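Local coordinates for protein N(2),N(2)-dimethylguanosine tRNA methyltransferase (Pyrococcus horikoshii, PDB 2DUL) that probably dimethylates the N2 amine of guanine 26 in a number of tRNAs, using S-adenosyl-L-methionine as methyl donor, at residues P30-L42 against I218-F230. Sequence-based numbering, arbitrary orientation.
Sequences PRMALNRDIVVVL and ILAYYKDHYFRAF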
loop_
_atom_site.group_PDB
_atom_site.type_symbol
_atom_site.label_atom_id
_atom_site.label_comp_id
_atom_site.label_asym_id
_atom_site.label_seq_id
_atom_site.Cartn_x
_atom_site.Cartn_y
_atom_site.Cartn_z
ATOM N N PRO A 30 10.324 6.921 -13.003
ATOM C CA PRO A 30 9.632 8.190 -12.758
ATOM C C PRO A 30 8.141 7.997 -12.503
ATOM O O PRO A 30 7.502 8.811 -11.833
ATOM C CB PRO A 30 9.918 8.994 -14.029
ATOM C CG PRO A 30 10.076 7.931 -15.076
ATOM C CD PRO A 30 10.900 6.888 -14.361
ATOM N N ARG A 31 7.589 6.910 -13.032
ATOM C CA ARG A 31 6.172 6.628 -12.842
ATOM C C ARG A 31 5.883 6.379 -11.358
ATOM O O ARG A 31 4.736 6.478 -10.920
ATOM C CB ARG A 31 5.754 5.406 -13.673
ATOM C CG ARG A 31 5.880 5.612 -15.189
ATOM C CD ARG A 31 5.512 4.344 -15.956
ATOM N NE ARG A 31 4.098 3.997 -15.822
ATOM C CZ ARG A 31 3.114 4.582 -16.496
ATOM N NH1 ARG A 31 3.382 5.551 -17.362
ATOM N NH2 ARG A 31 1.857 4.197 -16.312
ATOM N N MET A 32 6.928 6.071 -10.591
ATOM C CA MET A 32 6.784 5.811 -9.161
ATOM C C MET A 32 6.877 7.076 -8.318
ATOM O O MET A 32 6.866 7.009 -7.087
ATOM C CB MET A 32 7.840 4.810 -8.695
ATOM C CG MET A 32 7.594 3.397 -9.179
ATOM S SD MET A 32 6.109 2.661 -8.449
ATOM C CE MET A 32 6.845 1.448 -7.368
ATOM N N ALA A 33 6.970 8.227 -8.981
ATOM C CA ALA A 33 7.044 9.502 -8.281
ATOM C C ALA A 33 5.728 9.749 -7.545
ATOM O O ALA A 33 5.713 10.355 -6.473
ATOM C CB ALA A 33 7.314 10.632 -9.269
ATOM N N LEU A 34 4.624 9.281 -8.134
ATOM C CA LEU A 34 3.301 9.429 -7.528
ATOM C C LEU A 34 3.267 8.652 -6.213
ATOM O O LEU A 34 2.798 9.154 -5.192
ATOM C CB LEU A 34 2.216 8.882 -8.467
ATOM C CG LEU A 34 0.807 8.745 -7.880
ATOM C CD1 LEU A 34 0.279 10.113 -7.492
ATOM C CD2 LEU A 34 -0.120 8.084 -8.891
ATOM N N ASN A 35 3.759 7.418 -6.258
ATOM C CA ASN A 35 3.814 6.551 -5.085
ATOM C C ASN A 35 4.580 7.263 -3.972
ATOM O O ASN A 35 4.135 7.301 -2.824
ATOM C CB ASN A 35 4.507 5.232 -5.455
ATOM C CG ASN A 35 4.654 4.281 -4.271
ATOM O OD1 ASN A 35 5.362 4.572 -3.304
ATOM N ND2 ASN A 35 3.987 3.132 -4.350
ATOM N N ARG A 36 5.728 7.842 -4.315
ATOM C CA ARG A 36 6.533 8.546 -3.325
ATOM C C ARG A 36 5.834 9.815 -2.819
ATOM O O ARG A 36 5.973 10.180 -1.647
ATOM C CB ARG A 36 7.921 8.856 -3.898
ATOM C CG ARG A 36 8.789 7.602 -4.068
ATOM C CD ARG A 36 10.182 7.935 -4.581
ATOM N NE ARG A 36 10.224 8.158 -6.027
ATOM C CZ ARG A 36 10.360 7.198 -6.938
ATOM N NH1 ARG A 36 10.465 5.927 -6.568
ATOM N NH2 ARG A 36 10.407 7.510 -8.227
ATOM N N ASP A 37 5.072 10.481 -3.686
ATOM C CA ASP A 37 4.338 11.671 -3.258
ATOM C C ASP A 37 3.385 11.270 -2.131
ATOM O O ASP A 37 3.297 11.949 -1.105
ATOM C CB ASP A 37 3.487 12.258 -4.392
ATOM C CG ASP A 37 4.269 13.167 -5.327
ATOM O OD1 ASP A 37 5.304 13.736 -4.914
ATOM O OD2 ASP A 37 3.820 13.330 -6.482
ATOM N N ILE A 38 2.662 10.173 -2.347
ATOM C CA ILE A 38 1.687 9.683 -1.374
ATOM C C ILE A 38 2.319 9.451 -0.010
ATOM O O ILE A 38 1.797 9.912 1.010
ATOM C CB ILE A 38 1.015 8.362 -1.859
ATOM C CG1 ILE A 38 0.367 8.576 -3.228
ATOM C CG2 ILE A 38 -0.038 7.899 -0.857
ATOM C CD1 ILE A 38 -0.672 9.675 -3.255
ATOM N N VAL A 39 3.444 8.744 0.019
ATOM C CA VAL A 39 4.099 8.480 1.292
ATOM C C VAL A 39 4.599 9.786 1.923
ATOM O O VAL A 39 4.516 9.965 3.143
ATOM C CB VAL A 39 5.256 7.436 1.140
ATOM C CG1 VAL A 39 6.288 7.912 0.140
ATOM C CG2 VAL A 39 5.893 7.171 2.495
ATOM N N VAL A 40 5.095 10.705 1.099
ATOM C CA VAL A 40 5.567 11.996 1.604
ATOM C C VAL A 40 4.405 12.716 2.288
ATOM O O VAL A 40 4.561 13.290 3.370
ATOM C CB VAL A 40 6.123 12.884 0.456
ATOM C CG1 VAL A 40 6.188 14.350 0.890
ATOM C CG2 VAL A 40 7.514 12.405 0.071
ATOM N N VAL A 41 3.234 12.672 1.658
ATOM C CA VAL A 41 2.054 13.314 2.223
ATOM C C VAL A 41 1.704 12.680 3.563
ATOM O O VAL A 41 1.486 13.376 4.557
ATOM C CB VAL A 41 0.842 13.189 1.276
ATOM C CG1 VAL A 41 -0.426 13.677 1.980
ATOM C CG2 VAL A 41 1.087 14.006 0.014
ATOM N N LEU A 42 1.668 11.352 3.582
ATOM C CA LEU A 42 1.342 10.613 4.793
ATOM C C LEU A 42 2.297 10.926 5.937
ATOM O O LEU A 42 1.863 11.164 7.066
ATOM C CB LEU A 42 1.351 9.105 4.510
ATOM C CG LEU A 42 0.986 8.207 5.698
ATOM C CD1 LEU A 42 -0.398 8.586 6.217
ATOM C CD2 LEU A 42 1.019 6.742 5.279
ATOM N N ILE A 218 -3.986 2.198 7.759
ATOM C CA ILE A 218 -3.984 3.643 7.621
ATOM C C ILE A 218 -4.519 3.955 6.228
ATOM O O ILE A 218 -5.426 4.771 6.055
ATOM C CB ILE A 218 -2.561 4.211 7.751
ATOM C CG1 ILE A 218 -2.028 3.951 9.167
ATOM C CG2 ILE A 218 -2.561 5.700 7.430
ATOM C CD1 ILE A 218 -0.537 4.202 9.319
ATOM N N LEU A 219 -3.956 3.274 5.238
ATOM C CA LEU A 219 -4.352 3.462 3.851
ATOM C C LEU A 219 -3.819 2.319 3.006
ATOM O O LEU A 219 -2.635 2.003 3.060
ATOM C CB LEU A 219 -3.791 4.781 3.314
ATOM C CG LEU A 219 -3.897 4.998 1.799
ATOM C CD1 LEU A 219 -5.362 5.066 1.392
ATOM C CD2 LEU A 219 -3.173 6.277 1.412
ATOM N N ALA A 220 -4.702 1.694 2.237
ATOM C CA ALA A 220 -4.301 0.605 1.354
ATOM C C ALA A 220 -5.047 0.842 0.056
ATOM O O ALA A 220 -6.250 1.109 0.064
ATOM C CB ALA A 220 -4.673 -0.738 1.950
ATOM N N TYR A 221 -4.337 0.744 -1.062
ATOM C CA TYR A 221 -4.964 0.996 -2.344
ATOM C C TYR A 221 -4.257 0.296 -3.493
ATOM O O TYR A 221 -3.172 -0.260 -3.328
ATOM C CB TYR A 221 -4.995 2.510 -2.595
ATOM C CG TYR A 221 -3.629 3.148 -2.754
ATOM C CD1 TYR A 221 -3.015 3.220 -4.005
ATOM C CD2 TYR A 221 -2.946 3.674 -1.656
ATOM C CE1 TYR A 221 -1.758 3.800 -4.162
ATOM C CE2 TYR A 221 -1.680 4.257 -1.802
ATOM C CZ TYR A 221 -1.096 4.316 -3.062
ATOM O OH TYR A 221 0.147 4.886 -3.224
ATOM N N TYR A 222 -4.898 0.327 -4.655
ATOM C CA TYR A 222 -4.359 -0.266 -5.869
ATOM C C TYR A 222 -4.163 0.864 -6.875
ATOM O O TYR A 222 -4.986 1.776 -6.954
ATOM C CB TYR A 222 -5.337 -1.285 -6.454
ATOM C CG TYR A 222 -4.958 -1.737 -7.844
ATOM C CD1 TYR A 222 -3.984 -2.712 -8.039
ATOM C CD2 TYR A 222 -5.531 -1.140 -8.969
ATOM C CE1 TYR A 222 -3.583 -3.082 -9.318
ATOM C CE2 TYR A 222 -5.135 -1.500 -10.253
ATOM C CZ TYR A 222 -4.161 -2.470 -10.420
ATOM O OH TYR A 222 -3.752 -2.823 -11.683
ATOM N N LYS A 223 -3.078 0.801 -7.639
ATOM C CA LYS A 223 -2.809 1.823 -8.643
ATOM C C LYS A 223 -1.830 1.336 -9.698
ATOM O O LYS A 223 -0.709 0.938 -9.388
ATOM C CB LYS A 223 -2.247 3.088 -7.988
ATOM C CG LYS A 223 -2.071 4.268 -8.946
ATOM C CD LYS A 223 -3.418 4.823 -9.385
ATOM C CE LYS A 223 -3.266 6.127 -10.162
ATOM N NZ LYS A 223 -2.643 5.921 -11.496
ATOM N N ASP A 224 -2.276 1.368 -10.947
ATOM C CA ASP A 224 -1.456 0.974 -12.085
ATOM C C ASP A 224 -0.605 -0.270 -11.846
ATOM O O ASP A 224 0.622 -0.224 -11.909
ATOM C CB ASP A 224 -0.554 2.139 -12.498
ATOM C CG ASP A 224 -0.052 2.008 -13.925
ATOM O OD1 ASP A 224 0.858 2.771 -14.314
ATOM O OD2 ASP A 224 -0.574 1.145 -14.661
ATOM N N HIS A 225 -1.275 -1.377 -11.558
ATOM C CA HIS A 225 -0.622 -2.659 -11.351
ATOM C C HIS A 225 0.312 -2.817 -10.158
ATOM O O HIS A 225 1.238 -3.628 -10.192
ATOM C CB HIS A 225 0.092 -3.065 -12.639
ATOM C CG HIS A 225 -0.824 -3.158 -13.818
ATOM N ND1 HIS A 225 -1.927 -3.986 -13.838
ATOM C CD2 HIS A 225 -0.822 -2.506 -15.005
ATOM C CE1 HIS A 225 -2.565 -3.838 -14.985
ATOM N NE2 HIS A 225 -1.915 -2.946 -15.710
ATOM N N TYR A 226 0.089 -2.034 -9.109
ATOM C CA TYR A 226 0.885 -2.190 -7.906
ATOM C C TYR A 226 -0.039 -2.028 -6.709
ATOM O O TYR A 226 -0.996 -1.257 -6.748
ATOM C CB TYR A 226 2.078 -1.214 -7.874
ATOM C CG TYR A 226 1.810 0.231 -7.521
ATOM C CD1 TYR A 226 1.457 0.603 -6.223
ATOM C CD2 TYR A 226 1.992 1.241 -8.469
ATOM C CE1 TYR A 226 1.298 1.945 -5.874
ATOM C CE2 TYR A 226 1.834 2.589 -8.133
ATOM C CZ TYR A 226 1.489 2.935 -6.831
ATOM O OH TYR A 226 1.349 4.265 -6.482
ATOM N N PHE A 227 0.230 -2.800 -5.666
ATOM C CA PHE A 227 -0.582 -2.775 -4.460
ATOM C C PHE A 227 0.201 -2.106 -3.344
ATOM O O PHE A 227 1.386 -2.388 -3.151
ATOM C CB PHE A 227 -0.966 -4.204 -4.080
ATOM C CG PHE A 227 -1.655 -4.954 -5.189
ATOM C CD1 PHE A 227 -0.936 -5.403 -6.296
ATOM C CD2 PHE A 227 -3.024 -5.190 -5.139
ATOM C CE1 PHE A 227 -1.573 -6.076 -7.341
ATOM C CE2 PHE A 227 -3.673 -5.862 -6.176
ATOM C CZ PHE A 227 -2.945 -6.307 -7.281
ATOM N N ARG A 228 -0.474 -1.227 -2.611
ATOM C CA ARG A 228 0.139 -0.457 -1.535
ATOM C C ARG A 228 -0.627 -0.600 -0.221
ATOM O O ARG A 228 -1.854 -0.516 -0.196
ATOM C CB ARG A 228 0.151 1.026 -1.922
ATOM C CG ARG A 228 1.509 1.678 -2.071
ATOM C CD ARG A 228 2.321 1.642 -0.788
ATOM N NE ARG A 228 3.319 2.709 -0.759
ATOM C CZ ARG A 228 4.449 2.664 -0.059
ATOM N NH1 ARG A 228 4.738 1.596 0.672
ATOM N NH2 ARG A 228 5.280 3.697 -0.076
ATOM N N ALA A 229 0.099 -0.787 0.875
ATOM C CA ALA A 229 -0.545 -0.915 2.175
ATOM C C ALA A 229 0.243 -0.216 3.270
ATOM O O ALA A 229 1.423 -0.509 3.484
ATOM C CB ALA A 229 -0.724 -2.391 2.533
ATOM N N PHE A 230 -0.417 0.716 3.950
ATOM C CA PHE A 230 0.191 1.433 5.060
ATOM C C PHE A 230 -0.551 0.976 6.311
ATOM O O PHE A 230 -1.766 1.156 6.412
ATOM C CB PHE A 230 0.027 2.952 4.910
ATOM C CG PHE A 230 0.787 3.541 3.756
ATOM C CD1 PHE A 230 0.143 3.843 2.561
ATOM C CD2 PHE A 230 2.151 3.793 3.868
ATOM C CE1 PHE A 230 0.847 4.391 1.486
ATOM C CE2 PHE A 230 2.868 4.341 2.798
ATOM C CZ PHE A 230 2.215 4.641 1.604
HETATM O O HOH W 1 2.493 5.216 -1.925
#
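L42 lays CD2 on one face of the F230 ring, a CH-pi contact 3.7 Å from the centroid. F230 CZ lies over one face of the R228 guanidinium, offset toward its rim, and water 1 sits at the edge of that group, in its plane. The Y221 ring has R228 CB on one face and K223 CB and Y226 OH at its edge. K223 CB also lies over one face of the Y226 ring. M32 SD makes an oblique Met-aromatic contact with that ring, 4.8 Å from its centroid.

Helix 33-46 packs on the beta-hairpin of strands 213-223 and 226-235, at one end of the central sheet of a class I-like methyltransferase fold. The axes of helix 33-42 and strand 226-230 run nearly parallel. I218 and L219 both face F230 in a classic beta bulge, and I218 CG2 meets L42 CD1. I38 CG2 touches L219 CD2, Y221 CE2 and F230 CE1.

N35 swings its amide away from its own backbone N (chi1 178°), which brings ND2 to 3.3 Å from Y226 CE1, the amide tilted 51° from the ring. N35 OD1 is hydrogen-bonded to NH2 of R61, a residue predicted to bind S-adenosyl-L-methionine, and R228 NH1 forms a salt bridge with D136 OD2. Replacing N35 by an alanine removes the amide, which is likely to leave R61 without this partner and open a gap beside Y226.

Water 1 donates to N35 O, accepts from R228 NE at 2.9 Å and is bonded to Y221 OH. At the exposed hairpin turn, R31 NH2 donates a salt-bridge hydrogen bond to D224 OD1 at 2.7 Å, on the syn side of the carboxylate, with the two planes 73° apart.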